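Glutaredoxin 2 (Salmonella enterica subsp. enterica serovar Typhimurium, PDB 3IR4) binds glutathione and probably uses it in thiol-disulfide exchange, as a glutaredoxin with the two-domain fold of the glutathione S-transferases. Local coordinates at residues V33-D38 with E115-A120; L80-R85 with N168-E173; E90-K95 with D152-L157. All coordinates share one frame; numbering follows the deposited sequence.

Contact 1: V33-D38 with E115-A120; sequences VLQNDD and EFSTPA
Asn36 and Glu115 meet through their backbones: Asn36 N donates to Glu115 O at 2.8 Å with an N-H...O angle of 157°, and Asn36 N lies in the plane of the Glu115 carbonyl, on a lone pair. Leu34 O rests against the flank of Glu115, 3.1 Å from its CB. The amide of Asn36 meets the Phe116 ring at its edge, CG lying 3.7 Å from Phe116 CE1. The two side chains run side by side in the same direction, with amide and ring planes 73° apart. Val33 adds an apolar branch: CG1, anti to the backbone N (chi1 179°), reaches to 3.5 Å from Glu115 OE1. The bent side chain of Gln35 brings its end up to the hydroxyls of Ser117 and Thr118, and Asp37 OD1 lies 3.6 Å from Ala120 CB.

These contacts join the thioredoxin-like N-terminal domain, through the loop between strand 30-33 and helix 40-46, to the start of helix 119-133 in the helical C-terminal domain. The side chain of Asn36 lies about 4 Å from the bound glutathione, so the domain junction borders the ligand site.

Glu115 OE1 is hydrogen-bonded to Asp10 N and OE2 to His11 ND1, and its CG packs over the centre of one Phe116 face. Phe116 in turn meets the rings of His11 and Phe125. Thr118, the N-cap of helix 119-133, hydrogen-bonds Ala121 N through OG1, while Ser117 OG is bonded to Asp114 O. In the other segment, a type I turn from Gln35 to Asp38 is closed by Asp38 N and Gln35 O, and Asn36 O accepts from Lys49 NZ of the glutathione pocket.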
loop_
_atom_site.group_PDB
_atom_site.type_symbol
_atom_site.label_atom_id
_atom_site.label_comp_id
_atom_site.label_asym_id
_atom_site.label_seq_id
_atom_site.Cartn_x
_atom_site.Cartn_y
_atom_site.Cartn_z
ATOM N N VAL A 33 8.643 6.368 -9.886
ATOM C CA VAL A 33 7.394 6.986 -9.509
ATOM C C VAL A 33 6.933 7.885 -10.640
ATOM O O VAL A 33 7.680 8.763 -11.080
ATOM C CB VAL A 33 7.552 7.825 -8.231
ATOM C CG1 VAL A 33 6.197 8.458 -7.905
ATOM C CG2 VAL A 33 8.030 6.993 -7.060
ATOM N N LEU A 34 5.744 7.636 -11.145
ATOM C CA LEU A 34 5.140 8.441 -12.182
ATOM C C LEU A 34 4.339 9.586 -11.604
ATOM O O LEU A 34 3.758 9.463 -10.538
ATOM C CB LEU A 34 4.212 7.557 -13.017
ATOM C CG LEU A 34 4.879 6.424 -13.782
ATOM C CD1 LEU A 34 3.831 5.559 -14.486
ATOM C CD2 LEU A 34 5.898 7.003 -14.770
ATOM N N GLN A 35 4.304 10.704 -12.314
ATOM C CA GLN A 35 3.411 11.795 -11.921
ATOM C C GLN A 35 1.966 11.320 -11.955
ATOM O O GLN A 35 1.558 10.592 -12.858
ATOM C CB GLN A 35 3.559 13.032 -12.808
ATOM C CG GLN A 35 4.916 13.687 -12.697
ATOM C CD GLN A 35 5.194 14.138 -11.270
ATOM O OE1 GLN A 35 6.004 13.531 -10.559
ATOM N NE2 GLN A 35 4.458 15.156 -10.826
ATOM N N ASN A 36 1.173 11.771 -10.975
ATOM C CA ASN A 36 -0.187 11.266 -10.872
ATOM C C ASN A 36 -1.080 11.630 -12.048
ATOM O O ASN A 36 -2.048 10.919 -12.310
ATOM C CB ASN A 36 -0.818 11.715 -9.565
ATOM C CG ASN A 36 -2.040 10.895 -9.179
ATOM O OD1 ASN A 36 -3.158 11.425 -9.146
ATOM N ND2 ASN A 36 -1.852 9.602 -8.885
ATOM N N ASP A 37 -0.749 12.711 -12.758
ATOM C CA ASP A 37 -1.500 13.132 -13.940
ATOM C C ASP A 37 -0.923 12.611 -15.258
ATOM O O ASP A 37 -1.406 12.985 -16.315
ATOM C CB ASP A 37 -1.633 14.671 -13.980
ATOM C CG ASP A 37 -0.296 15.414 -14.065
ATOM O OD1 ASP A 37 -0.299 16.644 -14.389
ATOM O OD2 ASP A 37 0.758 14.804 -13.798
ATOM N N ASP A 38 0.063 11.717 -15.197
ATOM C CA ASP A 38 0.702 11.227 -16.416
ATOM C C ASP A 38 -0.060 10.054 -17.001
ATOM O O ASP A 38 0.046 8.935 -16.540
ATOM C CB ASP A 38 2.154 10.846 -16.123
ATOM C CG ASP A 38 2.895 10.285 -17.325
ATOM O OD1 ASP A 38 2.314 10.190 -18.420
ATOM O OD2 ASP A 38 4.077 9.955 -17.121
ATOM N N GLU A 115 4.694 11.452 -6.664
ATOM C CA GLU A 115 3.699 11.523 -7.725
ATOM C C GLU A 115 2.898 12.807 -7.717
ATOM O O GLU A 115 2.177 13.089 -8.679
ATOM C CB GLU A 115 2.754 10.317 -7.715
ATOM C CG GLU A 115 1.922 10.117 -6.479
ATOM C CD GLU A 115 2.566 9.289 -5.381
ATOM O OE1 GLU A 115 3.817 9.121 -5.396
ATOM O OE2 GLU A 115 1.819 8.819 -4.494
ATOM N N PHE A 116 2.989 13.558 -6.623
ATOM C CA PHE A 116 2.273 14.836 -6.494
ATOM C C PHE A 116 3.247 15.993 -6.519
ATOM O O PHE A 116 2.931 17.076 -6.067
ATOM C CB PHE A 116 1.472 14.912 -5.198
ATOM C CG PHE A 116 0.508 13.763 -4.979
ATOM C CD1 PHE A 116 -0.307 13.300 -6.001
ATOM C CD2 PHE A 116 0.366 13.204 -3.722
ATOM C CE1 PHE A 116 -1.211 12.261 -5.797
ATOM C CE2 PHE A 116 -0.522 12.146 -3.503
ATOM C CZ PHE A 116 -1.319 11.707 -4.531
ATOM N N SER A 117 4.449 15.792 -7.034
ATOM C CA SER A 117 5.471 16.839 -6.933
ATOM C C SER A 117 5.143 18.109 -7.661
ATOM O O SER A 117 5.545 19.166 -7.246
ATOM C CB SER A 117 6.839 16.319 -7.318
ATOM O OG SER A 117 6.868 15.851 -8.624
ATOM N N THR A 118 4.408 18.015 -8.743
ATOM C CA THR A 118 4.014 19.218 -9.480
ATOM C C THR A 118 2.641 19.671 -8.971
ATOM O O THR A 118 1.784 18.852 -8.615
ATOM C CB THR A 118 3.919 19.000 -10.995
ATOM O OG1 THR A 118 2.890 18.043 -11.277
ATOM C CG2 THR A 118 5.266 18.554 -11.578
ATOM N N PRO A 119 2.412 21.001 -8.957
ATOM C CA PRO A 119 1.080 21.462 -8.642
ATOM C C PRO A 119 -0.011 20.822 -9.510
ATOM O O PRO A 119 -1.091 20.534 -9.022
ATOM C CB PRO A 119 1.190 22.977 -8.888
ATOM C CG PRO A 119 2.633 23.291 -8.562
ATOM C CD PRO A 119 3.395 22.107 -9.023
ATOM N N ALA A 120 0.253 20.632 -10.795
ATOM C CA ALA A 120 -0.748 20.043 -11.681
ATOM C C ALA A 120 -1.110 18.621 -11.255
ATOM O O ALA A 120 -2.271 18.241 -11.286
ATOM C CB ALA A 120 -0.286 20.063 -13.131
#

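Contact 2: L80-R85 with N168-E173; sequences LLTGKR and NGELSE. With SO4 (sulfate ion), chain F.
Gly83 and Leu171 lie at the close-packed centre, where Gly83 N donates to Leu171 O at 2.8 Å and Thr82 N adds a weak bond to the same oxygen. Gly83 CA lies against Glu170 CB, 3.7 Å away. Leu81 CD2 presses on the peptide after Ser172, 3.4 Å from Ser172 C, and on Leu171 CD2. Leu171 CD2 also packs on Leu80 CB. Asn168 ND2 donates to Lys84 O at 3.1 Å and also to Asp174 OD2.

Toward solvent the grip is looser, and water mediates much of it: one molecule joins Gly83 O to Glu173 OE1, another Lys84 O to Glu170 O. Glu173 CB sits under one face of the Arg85 guanidinium, 3.7 Å from CZ. A bend at chi3 (72°) turns that group so that NH1 and NH2 meet two oxygens of a sulfate, probably from the crystallisation liquor, almost straight on, while NE pairs with Asp174. Glu173 OE2 is bonded to His70.

Ser172 is the N-cap of helix 173-185: its OG bonds Asp174 N and its own N bonds Asp175 OD2, resembling the N-terminal capping box known at this helix in GST folds, here set against the interdomain linker.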
loop_
_atom_site.group_PDB
_atom_site.type_symbol
_atom_site.label_atom_id
_atom_site.label_comp_id
_atom_site.label_asym_id
_atom_site.label_seq_id
_atom_site.Cartn_x
_atom_site.Cartn_y
_atom_site.Cartn_z
ATOM N N LEU A 80 7.939 -17.535 -1.092
ATOM C CA LEU A 80 7.749 -17.258 0.326
ATOM C C LEU A 80 6.293 -17.315 0.746
ATOM O O LEU A 80 6.020 -17.433 1.938
ATOM C CB LEU A 80 8.319 -15.895 0.696
ATOM C CG LEU A 80 9.832 -15.720 0.622
ATOM C CD1 LEU A 80 10.247 -14.399 1.254
ATOM C CD2 LEU A 80 10.558 -16.866 1.322
ATOM N N LEU A 81 5.354 -17.173 -0.191
ATOM C CA LEU A 81 3.928 -17.188 0.143
ATOM C C LEU A 81 3.508 -18.651 0.303
ATOM O O LEU A 81 3.158 -19.336 -0.667
ATOM C CB LEU A 81 3.110 -16.457 -0.913
ATOM C CG LEU A 81 3.342 -14.933 -0.960
ATOM C CD1 LEU A 81 2.824 -14.368 -2.273
ATOM C CD2 LEU A 81 2.690 -14.251 0.221
ATOM N N THR A 82 3.617 -19.131 1.531
ATOM C CA THR A 82 3.383 -20.537 1.826
ATOM C C THR A 82 2.277 -20.799 2.831
ATOM O O THR A 82 1.969 -21.944 3.108
ATOM C CB THR A 82 4.678 -21.211 2.332
ATOM O OG1 THR A 82 5.042 -20.591 3.559
ATOM C CG2 THR A 82 5.789 -21.166 1.299
ATOM N N GLY A 83 1.699 -19.734 3.374
ATOM C CA GLY A 83 0.734 -19.868 4.448
ATOM C C GLY A 83 -0.727 -19.859 4.059
ATOM O O GLY A 83 -1.114 -19.330 3.033
ATOM N N LYS A 84 -1.541 -20.393 4.962
ATOM C CA LYS A 84 -2.969 -20.281 4.856
ATOM C C LYS A 84 -3.389 -18.842 5.100
ATOM O O LYS A 84 -2.645 -18.030 5.679
ATOM C CB LYS A 84 -3.666 -21.192 5.874
ATOM C CG LYS A 84 -3.522 -20.770 7.337
ATOM C CD LYS A 84 -4.199 -21.727 8.296
ATOM C CE LYS A 84 -3.516 -23.048 8.413
ATOM N NZ LYS A 84 -2.161 -22.928 9.005
ATOM N N ARG A 85 -4.587 -18.557 4.637
ATOM C CA ARG A 85 -5.230 -17.277 4.873
ATOM C C ARG A 85 -6.336 -17.434 5.895
ATOM O O ARG A 85 -6.864 -18.522 6.085
ATOM C CB ARG A 85 -5.752 -16.703 3.586
ATOM C CG ARG A 85 -4.566 -16.382 2.696
ATOM C CD ARG A 85 -4.932 -15.950 1.347
ATOM N NE ARG A 85 -5.499 -14.606 1.318
ATOM C CZ ARG A 85 -5.947 -14.072 0.198
ATOM N NH1 ARG A 85 -5.848 -14.730 -0.943
ATOM N NH2 ARG A 85 -6.484 -12.877 0.221
ATOM N N ASN A 168 -0.762 -14.697 9.826
ATOM C CA ASN A 168 -1.335 -16.007 10.152
ATOM C C ASN A 168 -0.313 -17.033 10.613
ATOM O O ASN A 168 -0.694 -18.187 10.828
ATOM C CB ASN A 168 -2.137 -16.531 8.955
ATOM C CG ASN A 168 -3.209 -15.549 8.493
ATOM O OD1 ASN A 168 -3.789 -14.831 9.300
ATOM N ND2 ASN A 168 -3.384 -15.445 7.200
ATOM N N GLY A 169 0.946 -16.633 10.808
ATOM C CA GLY A 169 2.000 -17.553 11.288
ATOM C C GLY A 169 3.026 -17.844 10.222
ATOM O O GLY A 169 4.204 -17.878 10.502
ATOM N N GLU A 170 2.562 -18.123 9.001
ATOM C CA GLU A 170 3.420 -18.295 7.821
ATOM C C GLU A 170 2.980 -17.208 6.856
ATOM O O GLU A 170 1.798 -16.915 6.758
ATOM C CB GLU A 170 3.221 -19.650 7.122
ATOM C CG GLU A 170 3.695 -20.893 7.847
ATOM C CD GLU A 170 3.327 -22.142 7.085
ATOM O OE1 GLU A 170 3.466 -22.154 5.846
ATOM O OE2 GLU A 170 2.867 -23.093 7.717
ATOM N N LEU A 171 3.922 -16.626 6.128
ATOM C CA LEU A 171 3.618 -15.546 5.191
ATOM C C LEU A 171 2.559 -15.980 4.202
ATOM O O LEU A 171 2.638 -17.082 3.640
ATOM C CB LEU A 171 4.874 -15.131 4.423
ATOM C CG LEU A 171 4.769 -13.793 3.705
ATOM C CD1 LEU A 171 4.946 -12.595 4.671
ATOM C CD2 LEU A 171 5.769 -13.743 2.538
ATOM N N SER A 172 1.595 -15.115 3.972
ATOM C CA SER A 172 0.483 -15.412 3.067
ATOM C C SER A 172 0.048 -14.126 2.339
ATOM O O SER A 172 0.502 -13.020 2.645
ATOM C CB SER A 172 -0.720 -15.976 3.821
ATOM O OG SER A 172 -1.377 -14.965 4.579
ATOM N N GLU A 173 -0.904 -14.273 1.417
ATOM C CA GLU A 173 -1.437 -13.116 0.730
ATOM C C GLU A 173 -2.152 -12.179 1.709
ATOM O O GLU A 173 -2.325 -10.996 1.391
ATOM C CB GLU A 173 -2.353 -13.519 -0.419
ATOM C CG GLU A 173 -1.634 -14.155 -1.619
ATOM C CD GLU A 173 -1.267 -15.632 -1.434
ATOM O OE1 GLU A 173 -1.636 -16.246 -0.393
ATOM O OE2 GLU A 173 -0.640 -16.170 -2.367
HETATM S S SO4 F . -6.914 -12.331 -3.451
HETATM O O1 SO4 F . -6.848 -13.812 -3.430
HETATM O O2 SO4 F . -7.666 -11.951 -2.238
HETATM O O3 SO4 F . -5.535 -11.841 -3.409
HETATM O O4 SO4 F . -7.658 -11.930 -4.636
HETATM O O HOH W 1 0.277 -17.899 0.901
HETATM O O HOH W 2 -0.377 -18.679 7.343
HETATM O O HOH W 3 -0.306 -22.158 6.884
HETATM O O HOH W 4 -0.164 -20.605 9.341
#

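Contact 3: E90-K95 with D152-L157; sequences EEWLRK and DDLRLL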
loop_
_atom_site.group_PDB
_atom_site.type_symbol
_atom_site.label_atom_id
_atom_site.label_comp_id
_atom_site.label_asym_id
_atom_site.label_seq_id
_atom_site.Cartn_x
_atom_site.Cartn_y
_atom_site.Cartn_z
ATOM N N GLU A 90 -9.638 -11.158 5.889
ATOM C CA GLU A 90 -10.285 -10.667 4.687
ATOM C C GLU A 90 -11.497 -9.802 5.088
ATOM O O GLU A 90 -11.714 -8.743 4.531
ATOM C CB GLU A 90 -10.687 -11.828 3.784
ATOM C CG GLU A 90 -11.379 -11.435 2.497
ATOM C CD GLU A 90 -11.839 -12.652 1.704
ATOM O OE1 GLU A 90 -12.611 -13.469 2.267
ATOM O OE2 GLU A 90 -11.445 -12.782 0.531
ATOM N N GLU A 91 -12.253 -10.258 6.070
ATOM C CA GLU A 91 -13.449 -9.548 6.522
ATOM C C GLU A 91 -13.090 -8.225 7.195
ATOM O O GLU A 91 -13.706 -7.188 6.919
ATOM C CB GLU A 91 -14.225 -10.448 7.479
ATOM C CG GLU A 91 -15.394 -9.832 8.235
ATOM C CD GLU A 91 -16.034 -10.836 9.240
ATOM O OE1 GLU A 91 -15.404 -11.240 10.264
ATOM O OE2 GLU A 91 -17.196 -11.213 9.017
ATOM N N TRP A 92 -12.050 -8.241 8.020
ATOM C CA TRP A 92 -11.606 -7.044 8.716
ATOM C C TRP A 92 -11.142 -6.010 7.694
ATOM O O TRP A 92 -11.483 -4.832 7.795
ATOM C CB TRP A 92 -10.483 -7.412 9.690
ATOM C CG TRP A 92 -10.062 -6.295 10.591
ATOM C CD1 TRP A 92 -10.563 -6.001 11.825
ATOM C CD2 TRP A 92 -9.066 -5.323 10.326
ATOM N NE1 TRP A 92 -9.942 -4.901 12.337
ATOM C CE2 TRP A 92 -9.028 -4.451 11.424
ATOM C CE3 TRP A 92 -8.208 -5.094 9.256
ATOM C CZ2 TRP A 92 -8.136 -3.389 11.495
ATOM C CZ3 TRP A 92 -7.337 -4.020 9.320
ATOM C CH2 TRP A 92 -7.321 -3.175 10.424
ATOM N N LEU A 93 -10.335 -6.446 6.728
ATOM C CA LEU A 93 -9.842 -5.571 5.698
ATOM C C LEU A 93 -10.966 -4.979 4.882
ATOM O O LEU A 93 -10.921 -3.784 4.568
ATOM C CB LEU A 93 -8.869 -6.309 4.781
ATOM C CG LEU A 93 -7.495 -6.565 5.374
ATOM C CD1 LEU A 93 -6.721 -7.519 4.456
ATOM C CD2 LEU A 93 -6.760 -5.217 5.563
ATOM N N ARG A 94 -11.960 -5.784 4.532
ATOM C CA ARG A 94 -13.085 -5.294 3.743
ATOM C C ARG A 94 -13.773 -4.154 4.505
ATOM O O ARG A 94 -14.027 -3.077 3.958
ATOM C CB ARG A 94 -14.079 -6.427 3.518
ATOM C CG ARG A 94 -15.189 -6.114 2.515
ATOM C CD ARG A 94 -16.438 -6.922 2.787
ATOM N NE ARG A 94 -16.976 -6.494 4.081
ATOM C CZ ARG A 94 -17.621 -5.346 4.302
ATOM N NH1 ARG A 94 -17.865 -4.489 3.313
ATOM N NH2 ARG A 94 -18.025 -5.048 5.529
ATOM N N LYS A 95 -14.019 -4.368 5.792
ATOM C CA LYS A 95 -14.680 -3.371 6.647
ATOM C C LYS A 95 -13.852 -2.088 6.735
ATOM O O LYS A 95 -14.346 -0.999 6.465
ATOM C CB LYS A 95 -14.929 -3.962 8.044
ATOM C CG LYS A 95 -15.511 -2.974 9.041
ATOM C CD LYS A 95 -15.927 -3.608 10.360
ATOM C CE LYS A 95 -14.749 -4.152 11.116
ATOM N NZ LYS A 95 -13.639 -3.178 11.283
ATOM N N ASP A 152 -10.437 1.464 17.408
ATOM C CA ASP A 152 -11.274 0.337 17.816
ATOM C C ASP A 152 -11.047 -0.885 16.946
ATOM O O ASP A 152 -10.898 -1.988 17.462
ATOM C CB ASP A 152 -12.756 0.722 17.782
ATOM C CG ASP A 152 -13.157 1.726 18.863
ATOM O OD1 ASP A 152 -12.385 1.946 19.810
ATOM O OD2 ASP A 152 -14.274 2.277 18.749
ATOM N N ASP A 153 -11.029 -0.684 15.638
ATOM C CA ASP A 153 -10.796 -1.792 14.726
ATOM C C ASP A 153 -9.412 -2.416 14.916
ATOM O O ASP A 153 -9.266 -3.649 14.844
ATOM C CB ASP A 153 -11.081 -1.369 13.290
ATOM C CG ASP A 153 -12.576 -1.251 13.008
ATOM O OD1 ASP A 153 -13.371 -1.930 13.691
ATOM O OD2 ASP A 153 -12.949 -0.486 12.098
ATOM N N LEU A 154 -8.397 -1.591 15.167
ATOM C CA LEU A 154 -7.055 -2.092 15.395
ATOM C C LEU A 154 -6.985 -2.960 16.650
ATOM O O LEU A 154 -6.166 -3.875 16.701
ATOM C CB LEU A 154 -6.016 -0.971 15.454
ATOM C CG LEU A 154 -5.722 -0.242 14.151
ATOM C CD1 LEU A 154 -4.693 0.838 14.411
ATOM C CD2 LEU A 154 -5.209 -1.169 13.046
ATOM N N ARG A 155 -7.814 -2.695 17.661
ATOM C CA ARG A 155 -7.769 -3.524 18.863
ATOM C C ARG A 155 -8.183 -4.983 18.558
ATOM O O ARG A 155 -7.654 -5.904 19.160
ATOM C CB ARG A 155 -8.583 -2.927 20.012
ATOM C CG ARG A 155 -7.978 -1.652 20.595
ATOM C CD ARG A 155 -8.549 -1.273 21.937
ATOM N NE ARG A 155 -10.013 -1.272 21.935
ATOM C CZ ARG A 155 -10.774 -0.237 21.587
ATOM N NH1 ARG A 155 -12.098 -0.352 21.623
ATOM N NH2 ARG A 155 -10.227 0.911 21.204
ATOM N N LEU A 156 -9.125 -5.189 17.643
ATOM C CA LEU A 156 -9.492 -6.560 17.252
ATOM C C LEU A 156 -8.344 -7.152 16.433
ATOM O O LEU A 156 -7.941 -8.278 16.648
ATOM C CB LEU A 156 -10.816 -6.607 16.497
ATOM C CG LEU A 156 -11.208 -7.999 15.959
ATOM C CD1 LEU A 156 -11.324 -9.065 17.051
ATOM C CD2 LEU A 156 -12.515 -7.912 15.174
ATOM N N LEU A 157 -7.840 -6.395 15.459
ATOM C CA LEU A 157 -6.742 -6.879 14.638
ATOM C C LEU A 157 -5.570 -7.369 15.489
ATOM O O LEU A 157 -4.954 -8.396 15.218
ATOM C CB LEU A 157 -6.233 -5.806 13.666
ATOM C CG LEU A 157 -5.081 -6.237 12.751
ATOM C CD1 LEU A 157 -5.499 -7.296 11.761
ATOM C CD2 LEU A 157 -4.502 -5.011 12.024
#
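Trp92 and Asp153 supply the hydrogen bond of this interface: Trp92 NE1 donates to Asp153 O at 2.9 Å. The indole nitrogen stands above the carbonyl plane, 51° out of it, and the bond is bent. The same oxygen also accepts from Leu157 N within its helix.

Apolar packing surrounds the indole, which enters as a knob among Asp153, Leu154, Leu156 and Leu157. With CG anti to the backbone N (chi1 -173°), the ring reaches across the gap between helices. Leu157 lies over one face in a CH-pi contact, its CD2 4.1 Å from the centroid of the six-membered ring. Leu154 CD2 meets the rim at Trp92 CH2, 3.9 Å away, and Leu156 CD2 approaches the edge near CD1.

Beside this core, Lys95 NZ and Asp153 OD1 probably pair as a salt bridge, though NZ is modelled too close to the carboxylate for its geometry to be relied on. Asp153 OD2 is hydrogen-bonded to Tyr99 OH.

The segments 90-95 and 152-157 of helices 87-97 and 143-160 run nearly antiparallel (169°), their axes 11.3 Å apart, a spacing bridged by the indole. Trp92 also touches Leu181 of helix 173-185, while Leu154 packs on the Ile191-Pro194 loop.

From the N terminus, contact 1 opens at the end of strand 30-33; the chain then passes through the rest of the thioredoxin-like domain to 80-85, where contact 2 opens, and 90-95, where contact 3 opens. Contact 1 closes first, at 115-120, so it crosses both others. Contact 3 closes next at 152-157, and contact 2 last at 168-173, its long helical loop enclosing contact 3. Contact 1 joins the two domains near glutathione; contact 2 fastens the interdomain linker to the start of helix 173-185, and the centres of contacts 1 and 2 are about 35 Å apart. Contact 3 pairs helices within the C-terminal domain, about 18 Å from contact 2 between centres.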